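Local coordinates for protein arginyl-tRNA synthetase, putative (Plasmodium falciparum, PDB 5JLD) that probably joins L-arginine to its cognate tRNA at the expense of ATP, as a class I aminoacyl-tRNA synthetase of the malaria parasite, at residues E407-A412 and S442-A447; S484-I489 and I573-L578. All coordinates share one frame; numbering follows the deposited sequence.

Contact 1. Residues E407-A412 and S442-A447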
ATOM      1  N   GLU A 407     -14.200  21.120  -2.125  1.00 75.72           N
ATOM      2  CA  GLU A 407     -14.037  21.740  -3.435  1.00 78.79           C
ATOM      3  C   GLU A 407     -14.062  20.681  -4.535  1.00 74.07           C
ATOM      4  O   GLU A 407     -14.769  20.834  -5.557  1.00 73.06           O
ATOM      5  CB  GLU A 407     -12.731  22.526  -3.498  1.00 88.27           C
ATOM      6  CG  GLU A 407     -12.352  22.961  -4.901  1.00 98.64           C
ATOM      7  CD  GLU A 407     -11.267  24.018  -4.910  1.00105.34           C
ATOM      8  OE1 GLU A 407     -10.537  24.140  -3.901  1.00104.53           O
ATOM      9  OE2 GLU A 407     -11.151  24.732  -5.928  1.00108.96           O
ATOM     10  N   GLY A 408     -13.284  19.616  -4.318  1.00 63.07           N
ATOM     11  CA  GLY A 408     -13.330  18.471  -5.204  1.00 60.65           C
ATOM     12  C   GLY A 408     -14.746  17.936  -5.360  1.00 63.54           C
ATOM     13  O   GLY A 408     -15.196  17.657  -6.459  1.00 60.47           O
ATOM     14  N   THR A 409     -15.454  17.810  -4.247  1.00 67.35           N
ATOM     15  CA  THR A 409     -16.822  17.313  -4.237  1.00 67.24           C
ATOM     16  C   THR A 409     -17.707  18.180  -5.123  1.00 62.54           C
ATOM     17  O   THR A 409     -18.460  17.664  -5.949  1.00 61.26           O
ATOM     18  CB  THR A 409     -17.379  17.255  -2.790  1.00 68.20           C
ATOM     19  OG1 THR A 409     -16.606  16.323  -2.030  1.00 65.77           O
ATOM     20  CG2 THR A 409     -18.837  16.835  -2.763  1.00 68.81           C
ATOM     21  N   GLU A 410     -17.589  19.496  -4.966  1.00 58.65           N
ATOM     22  CA  GLU A 410     -18.312  20.433  -5.817  1.00 61.75           C
ATOM     23  C   GLU A 410     -18.009  20.203  -7.307  1.00 67.80           C
ATOM     24  O   GLU A 410     -18.925  20.127  -8.134  1.00 69.20           O
ATOM     25  CB  GLU A 410     -17.973  21.874  -5.421  1.00 69.40           C
ATOM     26  N   ARG A 411     -16.726  20.079  -7.644  1.00 71.16           N
ATOM     27  CA  ARG A 411     -16.333  19.791  -9.027  1.00 73.34           C
ATOM     28  C   ARG A 411     -16.941  18.478  -9.587  1.00 74.85           C
ATOM     29  O   ARG A 411     -17.473  18.442 -10.717  1.00 70.31           O
ATOM     30  CB  ARG A 411     -14.805  19.739  -9.125  1.00 77.85           C
ATOM     31  CG  ARG A 411     -14.145  21.072  -9.429  1.00 86.58           C
ATOM     32  CD  ARG A 411     -14.267  21.401 -10.913  1.00 94.33           C
ATOM     33  NE  ARG A 411     -13.208  20.776 -11.702  1.00 93.08           N
ATOM     34  N   ALA A 412     -16.859  17.407  -8.794  1.00 69.41           N
ATOM     35  CA  ALA A 412     -17.391  16.108  -9.189  1.00 62.03           C
ATOM     36  C   ALA A 412     -18.900  16.178  -9.392  1.00 62.44           C
ATOM     37  O   ALA A 412     -19.418  15.654 -10.371  1.00 66.08           O
ATOM     38  CB  ALA A 412     -17.045  15.046  -8.158  1.00 53.62           C
ATOM     39  N   SER A 442     -18.269  10.671  -2.538  1.00 50.55           N
ATOM     40  CA  SER A 442     -17.673   9.358  -2.762  1.00 51.07           C
ATOM     41  C   SER A 442     -16.790   9.392  -4.010  1.00 56.54           C
ATOM     42  O   SER A 442     -15.633   8.959  -3.979  1.00 58.65           O
ATOM     43  CB  SER A 442     -18.761   8.294  -2.890  1.00 54.81           C
ATOM     44  OG  SER A 442     -18.246   7.009  -2.600  1.00 60.24           O
ATOM     45  N   LEU A 443     -17.334   9.937  -5.096  1.00 56.95           N
ATOM     46  CA  LEU A 443     -16.601  10.072  -6.356  1.00 59.83           C
ATOM     47  C   LEU A 443     -15.298  10.859  -6.183  1.00 60.54           C
ATOM     48  O   LEU A 443     -14.237  10.419  -6.626  1.00 61.05           O
ATOM     49  CB  LEU A 443     -17.480  10.745  -7.417  1.00 56.25           C
ATOM     50  CG  LEU A 443     -18.720   9.965  -7.865  1.00 58.28           C
ATOM     51  CD1 LEU A 443     -19.510  10.728  -8.928  1.00 61.03           C
ATOM     52  CD2 LEU A 443     -18.342   8.563  -8.358  1.00 55.32           C
ATOM     53  N   CYS A 444     -15.395  12.022  -5.540  1.00 50.83           N
ATOM     54  CA  CYS A 444     -14.237  12.860  -5.246  1.00 54.34           C
ATOM     55  C   CYS A 444     -13.158  12.148  -4.441  1.00 52.63           C
ATOM     56  O   CYS A 444     -11.983  12.145  -4.809  1.00 52.04           O
ATOM     57  CB  CYS A 444     -14.669  14.106  -4.469  1.00 60.68           C
ATOM     58  SG  CYS A 444     -13.250  15.029  -3.830  1.00 61.80           S
ATOM     59  N   VAL A 445     -13.568  11.565  -3.322  1.00 52.97           N
ATOM     60  CA  VAL A 445     -12.643  10.864  -2.433  1.00 53.71           C
ATOM     61  C   VAL A 445     -11.927   9.735  -3.170  1.00 52.24           C
ATOM     62  O   VAL A 445     -10.689   9.614  -3.125  1.00 55.36           O
ATOM     63  CB  VAL A 445     -13.394  10.323  -1.203  1.00 51.26           C
ATOM     64  CG1 VAL A 445     -12.517   9.374  -0.404  1.00 50.99           C
ATOM     65  CG2 VAL A 445     -13.878  11.493  -0.338  1.00 49.15           C
ATOM     66  N   SER A 446     -12.715   8.932  -3.877  1.00 54.92           N
ATOM     67  CA  SER A 446     -12.174   7.845  -4.699  1.00 52.15           C
ATOM     68  C   SER A 446     -11.170   8.357  -5.734  1.00 46.98           C
ATOM     69  O   SER A 446     -10.105   7.753  -5.936  1.00 42.33           O
ATOM     70  CB  SER A 446     -13.308   7.096  -5.396  1.00 53.55           C
ATOM     71  OG  SER A 446     -14.025   6.288  -4.481  1.00 52.64           O
ATOM     72  N   ALA A 447     -11.512   9.481  -6.359  1.00 51.51           N
ATOM     73  CA  ALA A 447     -10.681  10.103  -7.382  1.00 52.80           C
ATOM     74  C   ALA A 447      -9.343  10.550  -6.818  1.00 48.19           C
ATOM     75  O   ALA A 447      -8.294  10.263  -7.392  1.00 54.82           O
ATOM     76  CB  ALA A 447     -11.414  11.290  -8.018  1.00 48.74           C
TER
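Thr409 and Cys444 are the nearest CA pair, 5.2 Å apart, where two helical turns cross steeply, the segment axes 8.3 Å apart at closest approach and their N-to-C directions 115° from one another. Gly408 has no side chain here, and the thiol of Cys444 lies against its main chain where a CB would collide with the sulfur. The SG of Cys444 is 3.6 Å from Gly408 C and equally close to Thr409 N, a van der Waals seat on the peptide unit joining the two residues. With SG anti to the backbone N of Cys444 (chi1 170°), the sulfur is carried across toward the other helix. Thr409 borders this seat, its OG1 standing 3.8 Å from Cys444 CB; that hydroxyl is hydrogen-bonded to the carbonyl oxygen of Ile405, one turn back in its own helix. One turn further on, the methyl of Ala412 adds an apolar contact, with CB 4.4 Å from Leu443 CB and 4.5 Å from Cys444 CB. Gly408, Thr409 and Ala412, the residues of 407-412 that touch, are all small, in keeping with the short axis distance. The contact joins helix 401-420 to helix 436-453 in the class I catalytic region; on the latter helix, Leu443 also packs on Ile477 and Ile480 of helix 476-492, and Ala447 touches Leu469 of helix 465-469.

Contact 2. Residues S484-I489 and I573-L578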
ATOM      1  N   SER A 484     -19.320   0.473 -13.007  1.00 57.32           N
ATOM      2  CA  SER A 484     -20.773   0.598 -13.144  1.00 58.17           C
ATOM      3  C   SER A 484     -21.262   0.051 -14.495  1.00 57.00           C
ATOM      4  O   SER A 484     -22.367  -0.484 -14.588  1.00 61.28           O
ATOM      5  CB  SER A 484     -21.219   2.053 -12.974  1.00 65.61           C
ATOM      6  OG  SER A 484     -20.623   2.893 -13.944  1.00 65.27           O
ATOM      7  N   ARG A 485     -20.452   0.184 -15.542  1.00 58.87           N
ATOM      8  CA  ARG A 485     -20.820  -0.405 -16.838  1.00 60.27           C
ATOM      9  C   ARG A 485     -20.892  -1.934 -16.733  1.00 58.72           C
ATOM     10  O   ARG A 485     -21.878  -2.583 -17.172  1.00 64.30           O
ATOM     11  CB  ARG A 485     -19.826   0.002 -17.926  1.00 66.02           C
ATOM     12  CG  ARG A 485     -19.988   1.432 -18.441  1.00 76.03           C
ATOM     13  CD  ARG A 485     -18.919   1.773 -19.480  1.00 79.77           C
ATOM     14  N   ILE A 486     -19.849  -2.512 -16.139  1.00 50.49           N
ATOM     15  CA  ILE A 486     -19.830  -3.960 -15.972  1.00 56.46           C
ATOM     16  C   ILE A 486     -21.045  -4.426 -15.153  1.00 64.54           C
ATOM     17  O   ILE A 486     -21.625  -5.472 -15.460  1.00 66.99           O
ATOM     18  CB  ILE A 486     -18.528  -4.436 -15.316  1.00 59.10           C
ATOM     19  CG1 ILE A 486     -17.334  -3.978 -16.142  1.00 60.73           C
ATOM     20  CG2 ILE A 486     -18.493  -5.958 -15.210  1.00 57.64           C
ATOM     21  CD1 ILE A 486     -16.021  -4.459 -15.609  1.00 61.54           C
ATOM     22  N   CYS A 487     -21.454  -3.653 -14.141  1.00 62.28           N
ATOM     23  CA  CYS A 487     -22.664  -4.016 -13.380  1.00 59.44           C
ATOM     24  C   CYS A 487     -23.943  -3.881 -14.230  1.00 60.57           C
ATOM     25  O   CYS A 487     -24.909  -4.663 -14.105  1.00 57.66           O
ATOM     26  CB  CYS A 487     -22.785  -3.165 -12.109  1.00 57.20           C
ATOM     27  SG  CYS A 487     -21.445  -3.428 -10.872  1.00 65.31           S
ATOM     28  N   SER A 488     -23.941  -2.863 -15.080  1.00 60.91           N
ATOM     29  CA  SER A 488     -25.028  -2.617 -16.011  1.00 64.73           C
ATOM     30  C   SER A 488     -25.263  -3.843 -16.892  1.00 67.15           C
ATOM     31  O   SER A 488     -26.414  -4.219 -17.148  1.00 65.90           O
ATOM     32  CB  SER A 488     -24.722  -1.381 -16.860  1.00 67.21           C
ATOM     33  OG  SER A 488     -25.280  -1.478 -18.153  1.00 77.78           O
ATOM     34  N   ILE A 489     -24.181  -4.475 -17.343  1.00 67.31           N
ATOM     35  CA  ILE A 489     -24.348  -5.727 -18.100  1.00 67.80           C
ATOM     36  C   ILE A 489     -25.219  -6.748 -17.353  1.00 66.98           C
ATOM     37  O   ILE A 489     -26.151  -7.317 -17.919  1.00 62.81           O
ATOM     38  CB  ILE A 489     -23.005  -6.391 -18.417  1.00 70.12           C
ATOM     39  CG1 ILE A 489     -22.119  -5.437 -19.214  1.00 70.36           C
ATOM     40  CG2 ILE A 489     -23.232  -7.696 -19.196  1.00 66.94           C
ATOM     41  CD1 ILE A 489     -20.693  -5.911 -19.341  1.00 71.99           C
ATOM     42  N   ILE A 573     -16.564 -12.651 -12.901  1.00 48.75           N
ATOM     43  CA  ILE A 573     -15.230 -12.672 -12.320  1.00 51.70           C
ATOM     44  C   ILE A 573     -14.572 -11.298 -12.408  1.00 51.76           C
ATOM     45  O   ILE A 573     -14.040 -10.795 -11.410  1.00 46.79           O
ATOM     46  CB  ILE A 573     -14.336 -13.703 -13.004  1.00 51.27           C
ATOM     47  CG1 ILE A 573     -14.957 -15.100 -12.863  1.00 49.43           C
ATOM     48  CG2 ILE A 573     -12.929 -13.636 -12.412  1.00 50.01           C
ATOM     49  CD1 ILE A 573     -14.190 -16.211 -13.596  1.00 54.27           C
ATOM     50  N   THR A 574     -14.635 -10.681 -13.592  1.00 48.44           N
ATOM     51  CA  THR A 574     -14.008  -9.377 -13.774  1.00 45.72           C
ATOM     52  C   THR A 574     -14.582  -8.331 -12.822  1.00 46.02           C
ATOM     53  O   THR A 574     -13.836  -7.561 -12.241  1.00 44.74           O
ATOM     54  CB  THR A 574     -14.154  -8.866 -15.206  1.00 49.46           C
ATOM     55  OG1 THR A 574     -13.514  -9.787 -16.100  1.00 58.84           O
ATOM     56  CG2 THR A 574     -13.507  -7.474 -15.351  1.00 46.52           C
ATOM     57  N   LYS A 575     -15.906  -8.317 -12.676  1.00 49.10           N
ATOM     58  CA  LYS A 575     -16.582  -7.442 -11.721  1.00 54.20           C
ATOM     59  C   LYS A 575     -16.063  -7.651 -10.303  1.00 51.93           C
ATOM     60  O   LYS A 575     -15.610  -6.699  -9.667  1.00 49.04           O
ATOM     61  CB  LYS A 575     -18.093  -7.675 -11.751  1.00 54.89           C
ATOM     62  CG  LYS A 575     -18.879  -6.769 -10.816  1.00 55.50           C
ATOM     63  CD  LYS A 575     -20.341  -6.726 -11.231  1.00 64.80           C
ATOM     64  CE  LYS A 575     -21.201  -7.657 -10.403  1.00 72.44           C
ATOM     65  NZ  LYS A 575     -21.638  -6.990  -9.146  1.00 78.85           N
ATOM     66  N   SER A 576     -16.127  -8.889  -9.813  1.00 48.33           N
ATOM     67  CA  SER A 576     -15.584  -9.189  -8.487  1.00 46.18           C
ATOM     68  C   SER A 576     -14.163  -8.634  -8.292  1.00 51.10           C
ATOM     69  O   SER A 576     -13.861  -7.977  -7.277  1.00 54.15           O
ATOM     70  CB  SER A 576     -15.572 -10.700  -8.229  1.00 47.33           C
ATOM     71  OG  SER A 576     -16.868 -11.186  -7.943  1.00 51.15           O
ATOM     72  N   LEU A 577     -13.299  -8.900  -9.269  1.00 51.88           N
ATOM     73  CA  LEU A 577     -11.899  -8.521  -9.152  1.00 47.97           C
ATOM     74  C   LEU A 577     -11.731  -6.995  -9.157  1.00 44.44           C
ATOM     75  O   LEU A 577     -10.929  -6.440  -8.406  1.00 41.93           O
ATOM     76  CB  LEU A 577     -11.079  -9.156 -10.279  1.00 46.25           C
ATOM     77  CG  LEU A 577      -9.561  -8.970 -10.253  1.00 48.59           C
ATOM     78  CD1 LEU A 577      -8.980  -9.398  -8.877  1.00 38.09           C
ATOM     79  CD2 LEU A 577      -8.909  -9.756 -11.406  1.00 47.22           C
ATOM     80  N   LEU A 578     -12.483  -6.328 -10.018  1.00 43.80           N
ATOM     81  CA  LEU A 578     -12.428  -4.876 -10.113  1.00 42.40           C
ATOM     82  C   LEU A 578     -12.871  -4.241  -8.786  1.00 47.59           C
ATOM     83  O   LEU A 578     -12.210  -3.339  -8.278  1.00 40.21           O
ATOM     84  CB  LEU A 578     -13.308  -4.383 -11.240  1.00 42.10           C
ATOM     85  CG  LEU A 578     -13.140  -2.923 -11.647  1.00 51.07           C
ATOM     86  CD1 LEU A 578     -11.673  -2.545 -11.664  1.00 51.31           C
ATOM     87  CD2 LEU A 578     -13.769  -2.706 -13.033  1.00 56.10           C
TER
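Within the helical DALR anticodon-binding domain, helices 476-492 and 564-584 pack in a broadly antiparallel sense through Ile486 and Cys487 on one side and Thr574, Lys575 and Leu578 on the other. The segment axes come within 9.9 Å and their directions differ by 147°; the nearest CA pair, Ile486 and Lys575, is 6.4 Å apart, and the closest approaches are all between side chains. Ile486 divides its contacts between two branches. Its CD1 touches both Thr574 and Leu578, which are one turn apart, lying 3.9 Å from Thr574 CG2 and 3.8 Å from Leu578 CD2, while its CG2 rests 3.9 Å from Lys575 CB. The isoleucine and threonine side chains cross at about a right angle, whereas those of Ile486 and Lys575 run past each other in opposite directions. In Lys575, CG lies anti to the backbone N (chi1 -178°) and the next torsion is also extended, which carries CD to 3.5 Å from Cys487 SG; the bends beyond it leave NZ at 4.0 Å from the same sulfur. The lysine therefore meets the sulfur mainly through its aliphatic part. On helix 564-584, Thr574 also packs against Leu515 and Ile519 of helix 510-520 and Phe549 of helix 536-556, Leu578 touches Met542 of the latter, and Tyr483 of helix 476-492 meets both Lys575 and Leu578.

Both contacts are largely buried helix-helix packings, but contact 1 lies in the catalytic region and contact 2 in the anticodon-binding domain. Their centres are 22 Å apart and their nearest atoms about 8 Å, so they do not touch; helix 476-492 connects them, packing on helix 436-453 near the N-terminal end of 476-492 and supplying residues 484-489 further along. Contact 1 is the closer and steeper crossing, where sulfur meets bare backbone over 171 Å² of buried surface. Contact 2, with more widely spaced axes, buries 209 Å² through side chains meeting side chains, its sulfur against a methylene of a partly exposed lysine whose aliphatic chain packs in the middle of the contact.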